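Local coordinates for protein mitochondrial enolase superfamily member 1 (Homo sapiens, PDB 4A35) that dehydrates L-fuconate to 2-keto-3-deoxy-L-fuconate in L-fucose catabolism, with a magnesium ion stabilising the enediolate intermediate, at residues C209-A212 and L213-G216; C308-R311 and V312-K315; F314-L317 and L318-K321. All blocks are in the same frame, centred on the assembly; numbering follows the deposited sequence. Where two conformers were deposited one is given.

Followed from the N terminus, all three contacts are local, joining residues mostly three to five apart within the enolase-type barrel domain: a helix end in contacts 1 and 3, a helix start in contact 2. Contact 1 comes first, finishing helix 202-214 just before strand 219-223. About 90 residues later contact 2 starts helix 311-319, after strand 301-304, and contact 3 ends the same helix before strand 325-326. Contacts 2 and 3 overlap rather than nest: they share Phe314 and Lys315, their centres lie about 9 Å apart, and both touch the second subunit. Contact 1 stands apart, its centre about 36 Å from the centre of either of the others, and no other chain of the assembly touches it.

Contact 1. Residues C209-A212 and L213-G216; sequences CAQA and LKDG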
loop_
_atom_site.group_PDB
_atom_site.type_symbol
_atom_site.label_atom_id
_atom_site.label_comp_id
_atom_site.label_asym_id
_atom_site.label_seq_id
_atom_site.Cartn_x
_atom_site.Cartn_y
_atom_site.Cartn_z
ATOM N N CYS A 209 -35.122 -2.633 -8.817
ATOM C CA CYS A 209 -35.159 -4.059 -9.204
ATOM C C CYS A 209 -36.066 -4.273 -10.415
ATOM O O CYS A 209 -35.642 -4.876 -11.400
ATOM C CB CYS A 209 -35.605 -4.921 -8.032
ATOM S SG CYS A 209 -34.352 -5.098 -6.746
ATOM N N ALA A 210 -37.325 -3.772 -10.335
ATOM C CA ALA A 210 -38.294 -3.899 -11.415
ATOM C C ALA A 210 -37.751 -3.295 -12.703
ATOM O O ALA A 210 -37.875 -3.917 -13.766
ATOM C CB ALA A 210 -39.614 -3.228 -11.021
ATOM N N GLN A 211 -37.119 -2.113 -12.618
ATOM C CA GLN A 211 -36.571 -1.455 -13.815
ATOM C C GLN A 211 -35.414 -2.300 -14.417
ATOM O O GLN A 211 -35.409 -2.577 -15.625
ATOM C CB GLN A 211 -36.119 -0.019 -13.503
ATOM C CG GLN A 211 -35.623 0.754 -14.722
ATOM C CD GLN A 211 -36.722 1.027 -15.732
ATOM O OE1 GLN A 211 -37.744 1.659 -15.428
ATOM N NE2 GLN A 211 -36.534 0.557 -16.964
ATOM N N ALA A 212 -34.483 -2.775 -13.568
ATOM C CA ALA A 212 -33.373 -3.626 -14.024
ATOM C C ALA A 212 -33.920 -4.906 -14.688
ATOM O O ALA A 212 -33.495 -5.255 -15.790
ATOM C CB ALA A 212 -32.474 -3.983 -12.840
ATOM N N LEU A 213 -34.909 -5.576 -14.037
ATOM C CA LEU A 213 -35.490 -6.805 -14.616
ATOM C C LEU A 213 -36.126 -6.523 -16.006
ATOM O O LEU A 213 -35.899 -7.277 -16.967
ATOM C CB LEU A 213 -36.521 -7.413 -13.664
ATOM C CG LEU A 213 -35.953 -8.065 -12.400
ATOM C CD1 LEU A 213 -37.047 -8.272 -11.366
ATOM C CD2 LEU A 213 -35.155 -9.371 -12.720
ATOM N N LYS A 214 -36.877 -5.406 -16.101
ATOM C CA LYS A 214 -37.524 -4.947 -17.347
ATOM C C LYS A 214 -36.448 -4.689 -18.443
ATOM O O LYS A 214 -36.626 -5.142 -19.587
ATOM C CB LYS A 214 -38.353 -3.683 -17.036
ATOM C CG LYS A 214 -39.060 -3.035 -18.212
ATOM C CD LYS A 214 -39.626 -1.670 -17.795
ATOM C CE LYS A 214 -40.327 -0.969 -18.945
ATOM N NZ LYS A 214 -40.573 0.473 -18.659
ATOM N N ASP A 215 -35.312 -4.037 -18.070
ATOM C CA ASP A 215 -34.195 -3.716 -18.970
ATOM C C ASP A 215 -33.367 -4.937 -19.405
ATOM O O ASP A 215 -32.437 -4.764 -20.206
ATOM C CB ASP A 215 -33.255 -2.661 -18.337
ATOM C CG ASP A 215 -33.878 -1.278 -18.112
ATOM O OD1 ASP A 215 -35.018 -1.062 -18.550
ATOM O OD2 ASP A 215 -33.246 -0.446 -17.434
ATOM N N GLY A 216 -33.675 -6.131 -18.869
ATOM C CA GLY A 216 -32.985 -7.368 -19.221
ATOM C C GLY A 216 -31.906 -7.863 -18.268
ATOM O O GLY A 216 -31.235 -8.850 -18.580
#
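Gln211 reaches forward one helical turn to Asp215. From CB, which points away from the next turn, CG lies anti to the backbone N (chi1 -176°) and comes to 3.8 Å from Asp215 OD2; the bend at the next torsion then turns the amide toward the carboxylate. Further out, CD stands 3.9 Å from Asp215 OD1, and NE2 delivers the bond itself, 2.7 Å to Asp215 OD1, short but bent (139° at the hydrogen), with the acceptor close to the amide plane. The oxygen is met on its syn side but out of the carboxylate plane, the two flat groups being turned 46° apart. The flank of Lys214 adds a looser touch, its CD 3.9 Å from Gln211 NE2. A long amide suits this exposed face because it can span the turn and offer an N-H to an acid. Beneath it, the backbone N of Asp215 bonds to Gln211 O at 2.8 Å, the same residue pair joined twice. Gly216 then ends the helix in a Schellman motif; its positive phi would press a side chain on the preceding carbonyl oxygen. On the inner side, Cys209 and Leu213 pack against helix 228-242, while Ala212, small enough to fit closely, joins Leu213 against Phe220 of strand 219-223.

Contact 2. Residues C308-R311 and V312-K315; sequences CHNR and VIFK
Ile313 lies across the ring of His309 at about a right angle, its CG1 set over one face, 3.6 Å from the ring centroid and offset toward the rim in a CH-pi contact. The far part of the imidazole is thus the nearest to the isoleucine, His309 NE2 approaching Ile313 CG1 to 3.3 Å. Phe314 turns its own ring to Cys308: in the conformer described, one of two deposited, SG sits above the ring centre, 3.4 Å from the centroid. With SG anti to the backbone N (chi1 176°), the sulfur reaches forward to the ring and to the beta-branch of Ile313; the second conformer leaves this placement less certain. Asn310 and Val312 run side by side, pointing the same way. Asn310 is the N-cap: OD1 accepts from Val312 N at 2.9 Å, with the donor above the amide plane, and weakly from Ile313 N at 3.4 Å. Its ND2 bonds to Glu108 O and to Asp283 of the second subunit, which fixes the rotation of the amide. Arg311 extends to Glu108, Glu338 and Arg154 O, whereas Lys315 pairs with Asp158 and with Asp284 of the second subunit. The chemistry thus divides: polar groups satisfy the buried helix start and tie it to the dimer partner, while sulfur, aromatic and aliphatic surfaces fill the side where the side chain of Cys308 is about 7 Å from that of Glu306, a magnesium ligand.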
loop_
_atom_site.group_PDB
_atom_site.type_symbol
_atom_site.label_atom_id
_atom_site.label_comp_id
_atom_site.label_asym_id
_atom_site.label_seq_id
_atom_site.Cartn_x
_atom_site.Cartn_y
_atom_site.Cartn_z
ATOM N N CYS A 308 -7.019 -4.819 -4.051
ATOM C CA CYS A 308 -5.799 -5.593 -3.986
ATOM C C CYS A 308 -4.685 -4.784 -4.675
ATOM O O CYS A 308 -4.808 -4.509 -5.875
ATOM C CB CYS A 308 -6.019 -6.922 -4.673
ATOM S SG CYS A 308 -4.535 -7.893 -4.737
ATOM N N HIS A 309 -3.712 -4.311 -3.938
ATOM C CA HIS A 309 -2.763 -3.310 -4.459
ATOM C C HIS A 309 -1.768 -3.692 -5.570
ATOM O O HIS A 309 -1.343 -2.789 -6.315
ATOM C CB HIS A 309 -2.063 -2.536 -3.309
ATOM C CG HIS A 309 -1.272 -3.384 -2.359
ATOM N ND1 HIS A 309 0.025 -3.751 -2.648
ATOM C CD2 HIS A 309 -1.629 -3.928 -1.174
ATOM C CE1 HIS A 309 0.440 -4.477 -1.624
ATOM N NE2 HIS A 309 -0.520 -4.645 -0.729
ATOM N N ASN A 310 -1.358 -4.968 -5.694
ATOM C CA ASN A 310 -0.419 -5.307 -6.771
ATOM C C ASN A 310 -0.489 -6.809 -7.014
ATOM O O ASN A 310 -1.237 -7.529 -6.323
ATOM C CB ASN A 310 1.021 -4.784 -6.500
ATOM C CG ASN A 310 1.724 -5.386 -5.296
ATOM O OD1 ASN A 310 1.478 -6.548 -4.932
ATOM N ND2 ASN A 310 2.540 -4.577 -4.613
ATOM N N ARG A 311 0.314 -7.278 -7.970
ATOM C CA ARG A 311 0.311 -8.677 -8.422
ATOM C C ARG A 311 0.847 -9.638 -7.329
ATOM O O ARG A 311 0.580 -10.838 -7.419
ATOM C CB ARG A 311 1.171 -8.813 -9.689
ATOM C CG ARG A 311 2.664 -8.453 -9.477
ATOM C CD ARG A 311 3.454 -8.367 -10.788
ATOM N NE ARG A 311 4.866 -8.055 -10.534
ATOM C CZ ARG A 311 5.332 -6.858 -10.163
ATOM N NH1 ARG A 311 4.517 -5.814 -10.078
ATOM N NH2 ARG A 311 6.606 -6.708 -9.854
ATOM N N VAL A 312 1.640 -9.125 -6.352
ATOM C CA VAL A 312 2.210 -9.990 -5.280
ATOM C C VAL A 312 1.069 -10.462 -4.385
ATOM O O VAL A 312 1.065 -11.604 -3.956
ATOM C CB VAL A 312 3.384 -9.306 -4.504
ATOM C CG1 VAL A 312 4.016 -10.216 -3.422
ATOM C CG2 VAL A 312 4.467 -8.877 -5.499
ATOM N N ILE A 313 0.093 -9.584 -4.105
ATOM C CA ILE A 313 -1.072 -9.944 -3.300
ATOM C C ILE A 313 -1.886 -10.953 -4.100
ATOM O O ILE A 313 -2.283 -11.952 -3.524
ATOM C CB ILE A 313 -1.926 -8.695 -2.877
ATOM C CG1 ILE A 313 -1.045 -7.631 -2.057
ATOM C CG2 ILE A 313 -3.145 -9.166 -2.010
ATOM C CD1 ILE A 313 -0.516 -8.222 -0.643
ATOM N N PHE A 314 -2.180 -10.674 -5.386
ATOM C CA PHE A 314 -2.949 -11.654 -6.179
ATOM C C PHE A 314 -2.233 -13.022 -6.253
ATOM O O PHE A 314 -2.875 -14.070 -6.191
ATOM C CB PHE A 314 -3.220 -11.132 -7.575
ATOM C CG PHE A 314 -4.428 -10.200 -7.596
ATOM C CD1 PHE A 314 -5.705 -10.669 -7.246
ATOM C CD2 PHE A 314 -4.294 -8.883 -7.991
ATOM C CE1 PHE A 314 -6.826 -9.816 -7.310
ATOM C CE2 PHE A 314 -5.416 -8.039 -8.082
ATOM C CZ PHE A 314 -6.670 -8.511 -7.735
ATOM N N LYS A 315 -0.926 -13.013 -6.414
ATOM C CA LYS A 315 -0.178 -14.268 -6.470
ATOM C C LYS A 315 -0.435 -15.108 -5.227
ATOM O O LYS A 315 -0.750 -16.285 -5.335
ATOM C CB LYS A 315 1.335 -14.020 -6.650
ATOM C CG LYS A 315 2.168 -15.322 -6.491
ATOM C CD LYS A 315 3.647 -15.025 -6.532
ATOM C CE LYS A 315 4.207 -14.463 -5.202
ATOM N NZ LYS A 315 5.694 -14.687 -5.115
#

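Contact 3. Residues F314-L317 and L318-K321; sequences FKQL and LQAK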
loop_
_atom_site.group_PDB
_atom_site.type_symbol
_atom_site.label_atom_id
_atom_site.label_comp_id
_atom_site.label_asym_id
_atom_site.label_seq_id
_atom_site.Cartn_x
_atom_site.Cartn_y
_atom_site.Cartn_z
ATOM N N PHE A 314 -2.180 -10.674 -5.386
ATOM C CA PHE A 314 -2.949 -11.654 -6.179
ATOM C C PHE A 314 -2.233 -13.022 -6.253
ATOM O O PHE A 314 -2.875 -14.070 -6.191
ATOM C CB PHE A 314 -3.220 -11.132 -7.575
ATOM C CG PHE A 314 -4.428 -10.200 -7.596
ATOM C CD1 PHE A 314 -5.705 -10.669 -7.246
ATOM C CD2 PHE A 314 -4.294 -8.883 -7.991
ATOM C CE1 PHE A 314 -6.826 -9.816 -7.310
ATOM C CE2 PHE A 314 -5.416 -8.039 -8.082
ATOM C CZ PHE A 314 -6.670 -8.511 -7.735
ATOM N N LYS A 315 -0.926 -13.013 -6.414
ATOM C CA LYS A 315 -0.178 -14.268 -6.470
ATOM C C LYS A 315 -0.435 -15.108 -5.227
ATOM O O LYS A 315 -0.750 -16.285 -5.335
ATOM C CB LYS A 315 1.335 -14.020 -6.650
ATOM C CG LYS A 315 2.168 -15.322 -6.491
ATOM C CD LYS A 315 3.647 -15.025 -6.532
ATOM C CE LYS A 315 4.207 -14.463 -5.202
ATOM N NZ LYS A 315 5.694 -14.687 -5.115
ATOM N N GLN A 316 -0.372 -14.493 -4.062
ATOM C CA GLN A 316 -0.564 -15.228 -2.789
ATOM C C GLN A 316 -2.003 -15.649 -2.610
ATOM O O GLN A 316 -2.233 -16.747 -2.109
ATOM C CB GLN A 316 -0.089 -14.393 -1.599
ATOM C CG GLN A 316 1.471 -14.174 -1.665
ATOM C CD GLN A 316 1.785 -13.144 -0.605
ATOM O OE1 GLN A 316 2.068 -13.517 0.524
ATOM N NE2 GLN A 316 1.628 -11.847 -0.940
ATOM N N LEU A 317 -2.978 -14.817 -3.071
ATOM C CA LEU A 317 -4.405 -15.228 -3.029
ATOM C C LEU A 317 -4.625 -16.526 -3.834
ATOM O O LEU A 317 -5.356 -17.420 -3.400
ATOM C CB LEU A 317 -5.320 -14.112 -3.613
ATOM C CG LEU A 317 -5.444 -12.854 -2.709
ATOM C CD1 LEU A 317 -6.092 -11.685 -3.519
ATOM C CD2 LEU A 317 -6.263 -13.184 -1.390
ATOM N N LEU A 318 -3.941 -16.640 -4.981
ATOM C CA LEU A 318 -4.019 -17.830 -5.847
ATOM C C LEU A 318 -3.246 -18.993 -5.158
ATOM O O LEU A 318 -3.738 -20.108 -5.121
ATOM C CB LEU A 318 -3.457 -17.511 -7.234
ATOM C CG LEU A 318 -4.365 -16.546 -8.077
ATOM C CD1 LEU A 318 -3.619 -16.011 -9.277
ATOM C CD2 LEU A 318 -5.669 -17.257 -8.489
ATOM N N GLN A 319 -2.037 -18.717 -4.647
ATOM C CA GLN A 319 -1.201 -19.737 -3.955
ATOM C C GLN A 319 -1.931 -20.389 -2.763
ATOM O O GLN A 319 -1.897 -21.615 -2.627
ATOM C CB GLN A 319 0.106 -19.149 -3.476
ATOM C CG GLN A 319 1.082 -18.943 -4.613
ATOM C CD GLN A 319 2.325 -18.227 -4.147
ATOM O OE1 GLN A 319 2.259 -17.230 -3.431
ATOM N NE2 GLN A 319 3.488 -18.783 -4.481
ATOM N N ALA A 320 -2.611 -19.552 -1.939
ATOM C CA ALA A 320 -3.320 -19.991 -0.762
ATOM C C ALA A 320 -4.721 -20.526 -1.082
ATOM O O ALA A 320 -5.426 -20.885 -0.131
ATOM C CB ALA A 320 -3.404 -18.869 0.269
ATOM N N LYS A 321 -5.167 -20.494 -2.377
ATOM C CA LYS A 321 -6.527 -20.909 -2.785
ATOM C C LYS A 321 -7.573 -20.131 -1.948
ATOM O O LYS A 321 -8.530 -20.686 -1.408
ATOM C CB LYS A 321 -6.716 -22.450 -2.681
ATOM C CG LYS A 321 -5.685 -23.218 -3.458
ATOM C CD LYS A 321 -6.070 -24.690 -3.496
ATOM C CE LYS A 321 -5.182 -25.402 -4.465
ATOM N NZ LYS A 321 -5.514 -26.846 -4.512
HETATM O O HOH W 1 4.813 -16.449 -2.418
#
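Leu318 folds back over the preceding turn, its CG resting 3.5 Å from Phe314 O, the same oxygen that accepts its backbone N-H at 3.0 Å. Its aliphatic branches suit the inner side of the helix, where Leu326, Met345 and Ile351 surround them. Gln319 follows on the partly exposed side. Its CG is anti to the carbonyl carbon (chi1 -75°), which sends the extended chain back along the helix and lays OE1 3.6 Å from Lys315 CG and 3.6 Å from Gln316 CG. OE1 also accepts from a water at 2.9 Å, and that water takes a weak bond from Lys315 NZ, secondary to the lysine's salt bridge across the dimer. With an alanine here, the water would probably lose its acceptor and the methylenes of Lys315 and Gln316 their cover. In the Gln316 amide, NE2 donates to Val312 O and to Asp283 O of the second subunit, where Leu286 N donates to OE1. Ala320 N bonds to Gln316 O at 2.8 Å, its small methyl fitting beside Ile285 of the same chain. Lys321, with positive phi, closes a Schellman motif, its N 3.1 Å from Leu318 O. This common C-terminal stop here ends the helix of the beta-alpha-beta unit between strands 301-304 and 325-326 of the TIM-type barrel domain.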